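Local coordinates for glucose 1-dehydrogenase (PDB 2B5W), which oxidises D-glucose to its lactone, and other aldose sugars likewise, with NAD+ or, preferably, NADP+, using a catalytic zinc ion, at residues E156-H161 / F245-T250; T75-G80 / L135-R140; R208-P213 / A223-S228. The protein carries 1 engineered substitution. One frame throughout, in Å; residues are numbered along the deposited sequence.

Contact 1 (E156-H161 / F245-T250); sequences EKALEH and FIYEAT. With NAP (NADP nicotinamide-adenine-dinucleotide phosphate), chain I.
L159 and F245 make the tight part of this contact. One methyl, CD2 of L159, meets the F245 ring at its far end, with CD2 3.4 Å from CZ and equally close to CE2. The two side chains cross at about a right angle. The ring reaches the helix because its CG stands anti to the backbone N (chi1 -179°). Y247 points the same way from the strand, two residues on, and packs more loosely. Its CE2 lies 4.0 Å from CB of A158, and its CD2 lies 4.2 Å from CD2 of L159. Helix 149-164 lies over the parallel sheet of the Rossmann-type, nucleotide-binding domain, with 141° between helix segment 156-161 and strand segment 245-248. Helix 183-194 also touches both aromatic rings, and the Y247 hydroxyl is hydrogen-bonded to T155. The touching residues are all buried. On the helix, E156 and E160 are partly exposed. E156 is hydrogen-bonded to T315 and E160 to H308, and E160 also packs on A168 of the second subunit. Past the strand, the carbonyl O of A249 lies 3.3 Å from C5D of the cofactor NADP. E248 OE2 holds the turn, accepting from T250 N (3.0 Å) and from G251 N.

Contact 2 (T75-G80 / L135-R140); sequences TELEEG and LVRIPR
L77 faces R137 across a wide backbone gap, 8.5 Å between their CA atoms, and the touching parts of the loop and of segment 135-140 run 38° apart. Side chains therefore make the whole contact, apart from one carbonyl. L77 has the most surface buried here and uses both of its methyls. CD1 meets CD1 of L135 at 3.7 Å, where the two leucines cross at about a right angle. CD2 lies against the aliphatic part of R137, 3.6 Å from CD and slightly farther from CG. The L77 CG stands anti to the carbonyl carbon (chi1 -64°), which carries the fork of methyls over to the strand. The R137 chain bends at chi3, and its NE is also near the methyl, 3.8 Å from L77 CD2. The leucine pair is buried, and A28 of strand 27-37 touches both leucines. R137 and R140 are exposed. At that outer end the R140 guanidinium reaches back to the loop. Its NH2 donates to the carbonyl O of G80 over 2.8 Å, but the bond is weak, with an angle of only 122° at the hydrogen. G80 has a positive phi, a backbone shape in which a CB would press on the carbonyl O of E79. At the start of the loop, T75 OG1 accepts from L77 N at 3.3 Å. This is an ST turn, set just before L77. OG1 is also hydrogen-bonded to P72 O, and E132 takes the N-H of E76. The loop joins strand 64-71 to strand 82-85, which pairs antiparallel with 135-137. The connection packs L77 against L135 and A28 on the mixed sheet of the GroES-like domain of the zinc-containing alcohol dehydrogenase family.

Contact 3 (R208-P213 / A223-S228); sequences RDRPDP and ATYVDS. With NAP (NADP nicotinamide-adenine-dinucleotide phosphate), chain I.
Y225 and R208 bury the most surface in this contact, and R210 adds a smaller share. The Y225 hydroxyl donates to the carbonyl O of R208 over 2.7 Å. It arrives in the carbonyl plane, on a lone pair, with a C=O...O angle of 119°. The R208 side chain turns away from the tyrosine. It bends at chi2 (-66°) and carries its guanidinium to the 2'-phosphate of NADP. NE donates to O2X of NADP over 2.9 Å, and NH2 to O1X of NADP over 3.0 Å. The third nitrogen, NH1, forms a salt bridge with D212 OD2 at 2.9 Å, on the syn lone pair and nearly in the guanidinium plane. These three bonds, one to D212 and two to the phosphate that distinguishes NADP from NAD, together hold the group's rotation. R210 and Y225 run alongside in opposite senses, with NH2 of R210 4.1 Å from CD2 of Y225. The salt-bridge partner of that NH2 is E219. S228 OG donates to N1A of the adenine at 2.7 Å. D212 is the N-cap of helix 213-220, whose I215 touches both Y225 and R210. Strand 224-227 is outermost within this chain in the parallel sheet, beside strand 201-206.

How the contacts relate
Contact 2 comes first along the chain. It closes a loop of 54 residues within the GroES-like domain, from the connection after strand 64-71 to strand 135-137. The chain then passes into helix 149-164, where contact 1 opens. Contact 1 closes after 83 intervening residues, on strand 243-248. Contact 3 opens and closes inside that span, joining the loop after strand 201-206 to strand 224-227 across a single helix. Contacts 1 and 3 both reach the parallel sheet and both touch NADP, though their centres are 21 Å apart. Contacts 2 and 3 lie on opposite sides of the chain's centre, about 40 Å apart between centres.

Contact 1 (E156-H161 / F245-T250)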
# COMPACT_ATOMS: atom_id res chain seq x y z
N GLU A 156 14.01 5.96 -6.64
CA GLU A 156 13.70 4.96 -7.66
C GLU A 156 13.05 3.73 -6.99
O GLU A 156 12.11 3.17 -7.54
CB GLU A 156 14.94 4.53 -8.42
CG GLU A 156 15.63 5.59 -9.25
CD GLU A 156 14.95 5.97 -10.56
OE1 GLU A 156 13.87 5.42 -10.90
OE2 GLU A 156 15.52 6.83 -11.23
N LYS A 157 13.57 3.29 -5.85
CA LYS A 157 12.95 2.15 -5.19
C LYS A 157 11.54 2.48 -4.70
O LYS A 157 10.61 1.71 -4.89
CB LYS A 157 13.79 1.65 -4.00
CG LYS A 157 13.06 0.53 -3.23
CD LYS A 157 13.78 0.01 -2.00
CE LYS A 157 12.81 -0.80 -1.14
NZ LYS A 157 13.51 -1.47 -0.04
N ALA A 158 11.38 3.64 -4.05
CA ALA A 158 10.10 3.97 -3.49
C ALA A 158 9.05 4.06 -4.58
O ALA A 158 7.93 3.61 -4.39
CB ALA A 158 10.17 5.27 -2.67
N LEU A 159 9.39 4.68 -5.71
CA LEU A 159 8.45 4.78 -6.83
C LEU A 159 8.16 3.37 -7.37
O LEU A 159 7.02 3.05 -7.70
CB LEU A 159 8.98 5.68 -7.95
CG LEU A 159 9.26 7.13 -7.53
CD1 LEU A 159 9.75 7.96 -8.69
CD2 LEU A 159 8.05 7.79 -6.92
N GLU A 160 9.18 2.52 -7.47
CA GLU A 160 8.94 1.15 -7.96
C GLU A 160 7.85 0.46 -7.12
O GLU A 160 6.91 -0.15 -7.66
CB GLU A 160 10.22 0.33 -7.92
CG GLU A 160 10.08 -1.01 -8.63
CD GLU A 160 11.29 -1.92 -8.52
OE1 GLU A 160 11.98 -1.92 -7.48
OE2 GLU A 160 11.46 -2.73 -9.46
N HIS A 161 7.98 0.51 -5.80
CA HIS A 161 7.05 -0.17 -4.92
C HIS A 161 5.68 0.52 -4.86
O HIS A 161 4.66 -0.14 -4.90
CB HIS A 161 7.62 -0.35 -3.52
CG HIS A 161 8.74 -1.33 -3.47
ND1 HIS A 161 8.62 -2.55 -2.84
CD2 HIS A 161 10.01 -1.27 -3.93
CE1 HIS A 161 9.76 -3.22 -2.96
NE2 HIS A 161 10.63 -2.45 -3.60
N PHE A 245 -0.52 11.06 -6.60
CA PHE A 245 0.67 10.46 -6.01
C PHE A 245 1.21 11.41 -4.96
O PHE A 245 1.34 12.62 -5.23
CB PHE A 245 1.77 10.20 -7.05
CG PHE A 245 2.97 9.57 -6.46
CD1 PHE A 245 2.87 8.38 -5.75
CD2 PHE A 245 4.22 10.17 -6.52
CE1 PHE A 245 3.95 7.82 -5.17
CE2 PHE A 245 5.30 9.59 -5.94
CZ PHE A 245 5.14 8.42 -5.24
N ILE A 246 1.45 10.91 -3.76
CA ILE A 246 2.13 11.67 -2.72
C ILE A 246 3.41 10.95 -2.31
O ILE A 246 3.41 9.74 -2.12
CB ILE A 246 1.18 11.88 -1.52
CG1 ILE A 246 0.02 12.76 -1.97
CG2 ILE A 246 1.95 12.48 -0.35
CD1 ILE A 246 -1.05 13.01 -0.89
N TYR A 247 4.50 11.70 -2.22
CA TYR A 247 5.77 11.21 -1.71
C TYR A 247 6.09 11.98 -0.46
O TYR A 247 6.33 13.19 -0.52
CB TYR A 247 6.83 11.48 -2.78
CG TYR A 247 8.19 10.87 -2.57
CD1 TYR A 247 9.11 11.45 -1.70
CD2 TYR A 247 8.58 9.74 -3.28
CE1 TYR A 247 10.37 10.93 -1.54
CE2 TYR A 247 9.85 9.21 -3.10
CZ TYR A 247 10.73 9.80 -2.24
OH TYR A 247 12.02 9.33 -2.04
N GLU A 248 6.13 11.28 0.66
CA GLU A 248 6.42 11.89 1.94
C GLU A 248 7.90 11.83 2.27
O GLU A 248 8.49 10.76 2.35
CB GLU A 248 5.57 11.24 3.01
CG GLU A 248 5.86 11.72 4.42
CD GLU A 248 7.05 11.05 5.06
OE1 GLU A 248 7.13 9.79 5.02
OE2 GLU A 248 7.94 11.73 5.61
N ALA A 249 8.51 12.99 2.49
CA ALA A 249 9.92 13.12 2.81
C ALA A 249 10.15 14.23 3.85
O ALA A 249 11.05 15.06 3.69
CB ALA A 249 10.71 13.38 1.55
N THR A 250 9.31 14.25 4.88
CA THR A 250 9.45 15.19 5.98
C THR A 250 9.84 14.54 7.28
O THR A 250 10.40 15.18 8.16
CB THR A 250 8.14 15.94 6.24
OG1 THR A 250 7.08 14.99 6.49
CG2 THR A 250 7.72 16.77 5.08
PA NAP I . 15.74 16.97 5.65
O1A NAP I . 15.76 17.08 7.10
O2A NAP I . 16.90 17.71 4.97
O5B NAP I . 14.40 17.53 5.04
C5B NAP I . 13.15 17.43 5.65
C4B NAP I . 12.45 18.69 5.20
O4B NAP I . 11.09 18.59 5.55
C3B NAP I . 13.02 19.97 5.84
O3B NAP I . 13.48 20.91 4.88
C2B NAP I . 11.84 20.52 6.65
O2B NAP I . 11.68 21.92 6.59
C1B NAP I . 10.65 19.85 6.01
N9A NAP I . 9.57 19.66 6.95
C8A NAP I . 9.62 18.95 8.13
N7A NAP I . 8.41 19.02 8.72
C5A NAP I . 7.60 19.82 7.94
C6A NAP I . 6.28 20.26 8.04
N6A NAP I . 5.49 19.97 9.10
N1A NAP I . 5.75 21.06 7.05
C2A NAP I . 6.50 21.41 5.95
N3A NAP I . 7.82 20.99 5.84
C4A NAP I . 8.34 20.20 6.81
O3 NAP I . 15.97 15.46 5.20
PN NAP I . 16.20 14.80 3.74
O1N NAP I . 15.44 15.51 2.67
O2N NAP I . 17.63 14.42 3.50
O5D NAP I . 15.33 13.55 4.24
C5D NAP I . 13.92 13.62 4.28
C4D NAP I . 13.35 12.47 5.12
O4D NAP I . 13.65 11.24 4.45
C3D NAP I . 13.97 12.36 6.52
O3D NAP I . 12.98 12.05 7.48
C2D NAP I . 14.98 11.23 6.36
O2D NAP I . 15.33 10.57 7.55
C1D NAP I . 14.25 10.33 5.37
N1N NAP I . 15.09 9.47 4.53
C2N NAP I . 14.65 8.18 4.41
C3N NAP I . 15.31 7.32 3.58
C7N NAP I . 14.66 5.99 3.37
O7N NAP I . 15.49 5.10 2.69
N7N NAP I . 13.40 5.76 3.85
C4N NAP I . 16.46 7.71 2.87
C5N NAP I . 16.88 9.02 2.99
C6N NAP I . 16.17 9.91 3.81
P2B NAP I . 12.39 22.93 7.69
O1X NAP I . 13.82 22.94 7.57
O2X NAP I . 11.74 24.29 7.36
O3X NAP I . 11.99 22.49 9.10

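Contact 2 (T75-G80 / L135-R140)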
# COMPACT_ATOMS: atom_id res chain seq x y z
N THR A 75 38.17 -9.10 -9.08
CA THR A 75 36.86 -8.78 -9.62
C THR A 75 36.92 -8.57 -11.13
O THR A 75 38.00 -8.46 -11.71
CB THR A 75 36.28 -7.51 -8.97
OG1 THR A 75 36.98 -6.35 -9.43
CG2 THR A 75 36.45 -7.54 -7.43
N GLU A 76 35.75 -8.43 -11.74
CA GLU A 76 35.63 -8.09 -13.16
C GLU A 76 35.57 -6.60 -13.43
O GLU A 76 35.41 -6.18 -14.57
CB GLU A 76 34.41 -8.75 -13.74
CG GLU A 76 34.55 -10.26 -13.82
CD GLU A 76 33.31 -10.90 -14.37
OE1 GLU A 76 32.33 -11.02 -13.62
OE2 GLU A 76 33.32 -11.27 -15.57
N LEU A 77 35.68 -5.79 -12.39
CA LEU A 77 35.84 -4.35 -12.58
C LEU A 77 37.21 -4.05 -13.14
O LEU A 77 38.11 -4.90 -13.15
CB LEU A 77 35.64 -3.64 -11.23
CG LEU A 77 34.27 -3.76 -10.62
CD1 LEU A 77 34.27 -3.19 -9.20
CD2 LEU A 77 33.25 -3.03 -11.48
N GLU A 78 37.35 -2.83 -13.64
CA GLU A 78 38.59 -2.34 -14.22
C GLU A 78 39.11 -1.10 -13.51
O GLU A 78 38.36 -0.26 -13.03
CB GLU A 78 38.36 -1.99 -15.70
CG GLU A 78 37.89 -3.17 -16.51
CD GLU A 78 37.75 -2.85 -17.99
OE1 GLU A 78 36.70 -2.33 -18.41
OE2 GLU A 78 38.71 -3.11 -18.73
N GLU A 79 40.43 -1.01 -13.45
CA GLU A 79 41.16 0.16 -12.98
C GLU A 79 40.70 1.41 -13.74
O GLU A 79 40.61 1.41 -14.96
CB GLU A 79 42.65 -0.06 -13.16
CG GLU A 79 43.53 0.95 -12.45
CD GLU A 79 44.96 0.45 -12.27
OE1 GLU A 79 45.18 -0.78 -12.19
OE2 GLU A 79 45.87 1.30 -12.18
N GLY A 80 40.36 2.45 -12.99
CA GLY A 80 39.81 3.67 -13.53
C GLY A 80 38.28 3.73 -13.65
O GLY A 80 37.77 4.82 -13.97
N LEU A 135 29.23 -2.65 -6.02
CA LEU A 135 29.79 -1.48 -6.69
C LEU A 135 29.06 -1.36 -8.01
O LEU A 135 29.09 -2.28 -8.83
CB LEU A 135 31.30 -1.60 -6.92
CG LEU A 135 32.12 -1.49 -5.63
CD1 LEU A 135 33.56 -1.86 -5.80
CD2 LEU A 135 31.98 -0.08 -5.01
N VAL A 136 28.43 -0.21 -8.23
CA VAL A 136 27.69 0.03 -9.46
C VAL A 136 28.48 0.97 -10.35
O VAL A 136 28.73 2.12 -10.00
CB VAL A 136 26.30 0.62 -9.15
CG1 VAL A 136 25.53 0.84 -10.47
CG2 VAL A 136 25.54 -0.26 -8.17
N ARG A 137 28.90 0.50 -11.51
CA ARG A 137 29.56 1.37 -12.45
C ARG A 137 28.56 2.39 -12.95
O ARG A 137 27.39 2.07 -13.20
CB ARG A 137 30.08 0.55 -13.64
CG ARG A 137 31.29 -0.32 -13.26
CD ARG A 137 31.62 -1.41 -14.30
NE ARG A 137 30.63 -2.45 -14.19
CZ ARG A 137 30.65 -3.60 -14.87
NH1 ARG A 137 31.59 -3.86 -15.75
NH2 ARG A 137 29.67 -4.47 -14.67
N ILE A 138 29.03 3.63 -13.07
CA ILE A 138 28.20 4.71 -13.59
C ILE A 138 28.98 5.38 -14.72
O ILE A 138 30.22 5.30 -14.81
CB ILE A 138 27.82 5.74 -12.48
CG1 ILE A 138 29.04 6.51 -11.99
CG2 ILE A 138 27.10 5.06 -11.34
CD1 ILE A 138 28.65 7.70 -11.09
N PRO A 139 28.26 6.14 -15.55
CA PRO A 139 28.97 6.89 -16.60
C PRO A 139 30.09 7.79 -16.06
O PRO A 139 29.95 8.43 -15.00
CB PRO A 139 27.86 7.69 -17.28
CG PRO A 139 26.63 6.90 -17.02
CD PRO A 139 26.81 6.36 -15.59
N ARG A 140 31.21 7.85 -16.76
CA ARG A 140 32.35 8.66 -16.29
C ARG A 140 31.97 10.10 -16.00
O ARG A 140 32.51 10.74 -15.09
CB ARG A 140 33.51 8.68 -17.30
CG ARG A 140 34.10 7.37 -17.57
CD ARG A 140 35.38 7.43 -18.37
NE ARG A 140 36.27 6.33 -18.00
CZ ARG A 140 37.09 6.33 -16.95
NH1 ARG A 140 37.17 7.37 -16.12
NH2 ARG A 140 37.83 5.26 -16.72

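Contact 3 (R208-P213 / A223-S228)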
# COMPACT_ATOMS: atom_id res chain seq x y z
N ARG A 208 8.76 27.44 4.80
CA ARG A 208 9.72 28.54 4.68
C ARG A 208 9.07 29.84 4.30
O ARG A 208 8.10 29.90 3.53
CB ARG A 208 10.76 28.23 3.61
CG ARG A 208 11.57 26.98 3.87
CD ARG A 208 12.45 27.05 5.06
NE ARG A 208 13.13 25.78 5.35
CZ ARG A 208 14.18 25.33 4.70
NH1 ARG A 208 14.74 26.04 3.73
NH2 ARG A 208 14.73 24.16 5.04
N ASP A 209 9.69 30.91 4.83
CA ASP A 209 9.42 32.27 4.34
C ASP A 209 10.36 32.60 3.20
O ASP A 209 11.54 32.25 3.23
CB ASP A 209 9.62 33.32 5.46
CG ASP A 209 8.83 33.00 6.72
OD1 ASP A 209 7.61 32.77 6.61
OD2 ASP A 209 9.34 32.97 7.85
N ARG A 210 9.85 33.39 2.26
CA ARG A 210 10.65 34.00 1.20
C ARG A 210 11.55 35.11 1.79
O ARG A 210 11.19 35.73 2.80
CB ARG A 210 9.75 34.57 0.13
CG ARG A 210 8.82 33.57 -0.58
CD ARG A 210 7.79 34.22 -1.44
NE ARG A 210 6.84 33.23 -1.93
CZ ARG A 210 6.98 32.54 -3.03
NH1 ARG A 210 8.02 32.72 -3.83
NH2 ARG A 210 6.08 31.61 -3.30
N PRO A 211 12.75 35.32 1.23
CA PRO A 211 13.30 34.55 0.11
C PRO A 211 13.98 33.27 0.64
O PRO A 211 14.61 33.26 1.70
CB PRO A 211 14.38 35.51 -0.45
CG PRO A 211 14.90 36.18 0.77
CD PRO A 211 13.70 36.34 1.68
N ASP A 212 13.85 32.20 -0.15
CA ASP A 212 14.33 30.87 0.26
C ASP A 212 14.70 30.09 -1.00
O ASP A 212 13.95 30.10 -1.97
CB ASP A 212 13.26 30.15 1.03
CG ASP A 212 13.73 28.83 1.55
OD1 ASP A 212 13.64 27.87 0.73
OD2 ASP A 212 14.16 28.67 2.72
N PRO A 213 15.87 29.45 -1.01
CA PRO A 213 16.31 28.79 -2.26
C PRO A 213 15.59 27.48 -2.57
O PRO A 213 15.60 27.05 -3.75
CB PRO A 213 17.79 28.50 -2.01
CG PRO A 213 17.91 28.36 -0.53
CD PRO A 213 16.89 29.36 0.05
N ALA A 223 6.57 23.88 -10.31
CA ALA A 223 5.72 23.30 -9.28
C ALA A 223 5.18 24.38 -8.35
O ALA A 223 5.71 25.49 -8.28
CB ALA A 223 6.50 22.22 -8.49
N THR A 224 4.11 24.05 -7.65
CA THR A 224 3.51 24.95 -6.69
C THR A 224 4.03 24.69 -5.30
O THR A 224 3.98 23.55 -4.78
CB THR A 224 1.98 24.77 -6.70
OG1 THR A 224 1.42 25.20 -7.95
CG2 THR A 224 1.34 25.63 -5.59
N TYR A 225 4.50 25.75 -4.65
CA TYR A 225 4.96 25.72 -3.27
C TYR A 225 3.78 25.80 -2.31
O TYR A 225 2.97 26.73 -2.38
CB TYR A 225 6.00 26.83 -2.98
CG TYR A 225 6.29 27.05 -1.51
CD1 TYR A 225 6.74 26.02 -0.70
CD2 TYR A 225 6.10 28.30 -0.90
CE1 TYR A 225 7.00 26.21 0.65
CE2 TYR A 225 6.35 28.48 0.43
CZ TYR A 225 6.81 27.44 1.22
OH TYR A 225 7.07 27.62 2.55
N VAL A 226 3.66 24.78 -1.47
CA VAL A 226 2.61 24.70 -0.46
C VAL A 226 3.25 24.87 0.90
O VAL A 226 4.01 24.04 1.39
CB VAL A 226 1.79 23.37 -0.55
CG1 VAL A 226 0.65 23.39 0.47
CG2 VAL A 226 1.28 23.17 -1.93
N ASP A 227 2.96 26.01 1.54
CA ASP A 227 3.45 26.28 2.85
C ASP A 227 2.48 25.67 3.84
O ASP A 227 1.33 26.06 3.87
CB ASP A 227 3.51 27.80 3.03
CG ASP A 227 4.00 28.23 4.38
OD1 ASP A 227 4.20 27.43 5.33
OD2 ASP A 227 4.28 29.46 4.57
N SER A 228 2.94 24.70 4.60
CA SER A 228 2.10 23.92 5.50
C SER A 228 1.54 24.74 6.66
O SER A 228 0.58 24.34 7.30
CB SER A 228 2.86 22.75 6.07
OG SER A 228 3.94 23.10 6.89
PA NAP I . 15.74 16.97 5.65
O1A NAP I . 15.76 17.08 7.10
O2A NAP I . 16.90 17.71 4.97
O5B NAP I . 14.40 17.53 5.04
C5B NAP I . 13.15 17.43 5.65
C4B NAP I . 12.45 18.69 5.20
O4B NAP I . 11.09 18.59 5.55
C3B NAP I . 13.02 19.97 5.84
O3B NAP I . 13.48 20.91 4.88
C2B NAP I . 11.84 20.52 6.65
O2B NAP I . 11.68 21.92 6.59
C1B NAP I . 10.65 19.85 6.01
N9A NAP I . 9.57 19.66 6.95
C8A NAP I . 9.62 18.95 8.13
N7A NAP I . 8.41 19.02 8.72
C5A NAP I . 7.60 19.82 7.94
C6A NAP I . 6.28 20.26 8.04
N6A NAP I . 5.49 19.97 9.10
N1A NAP I . 5.75 21.06 7.05
C2A NAP I . 6.50 21.41 5.95
N3A NAP I . 7.82 20.99 5.84
C4A NAP I . 8.34 20.20 6.81
O3 NAP I . 15.97 15.46 5.20
PN NAP I . 16.20 14.80 3.74
O1N NAP I . 15.44 15.51 2.67
O2N NAP I . 17.63 14.42 3.50
O5D NAP I . 15.33 13.55 4.24
C5D NAP I . 13.92 13.62 4.28
C4D NAP I . 13.35 12.47 5.12
O4D NAP I . 13.65 11.24 4.45
C3D NAP I . 13.97 12.36 6.52
O3D NAP I . 12.98 12.05 7.48
C2D NAP I . 14.98 11.23 6.36
O2D NAP I . 15.33 10.57 7.55
C1D NAP I . 14.25 10.33 5.37
N1N NAP I . 15.09 9.47 4.53
C2N NAP I . 14.65 8.18 4.41
C3N NAP I . 15.31 7.32 3.58
C7N NAP I . 14.66 5.99 3.37
O7N NAP I . 15.49 5.10 2.69
N7N NAP I . 13.40 5.76 3.85
C4N NAP I . 16.46 7.71 2.87
C5N NAP I . 16.88 9.02 2.99
C6N NAP I . 16.17 9.91 3.81
P2B NAP I . 12.39 22.93 7.69
O1X NAP I . 13.82 22.94 7.57
O2X NAP I . 11.74 24.29 7.36
O3X NAP I . 11.99 22.49 9.10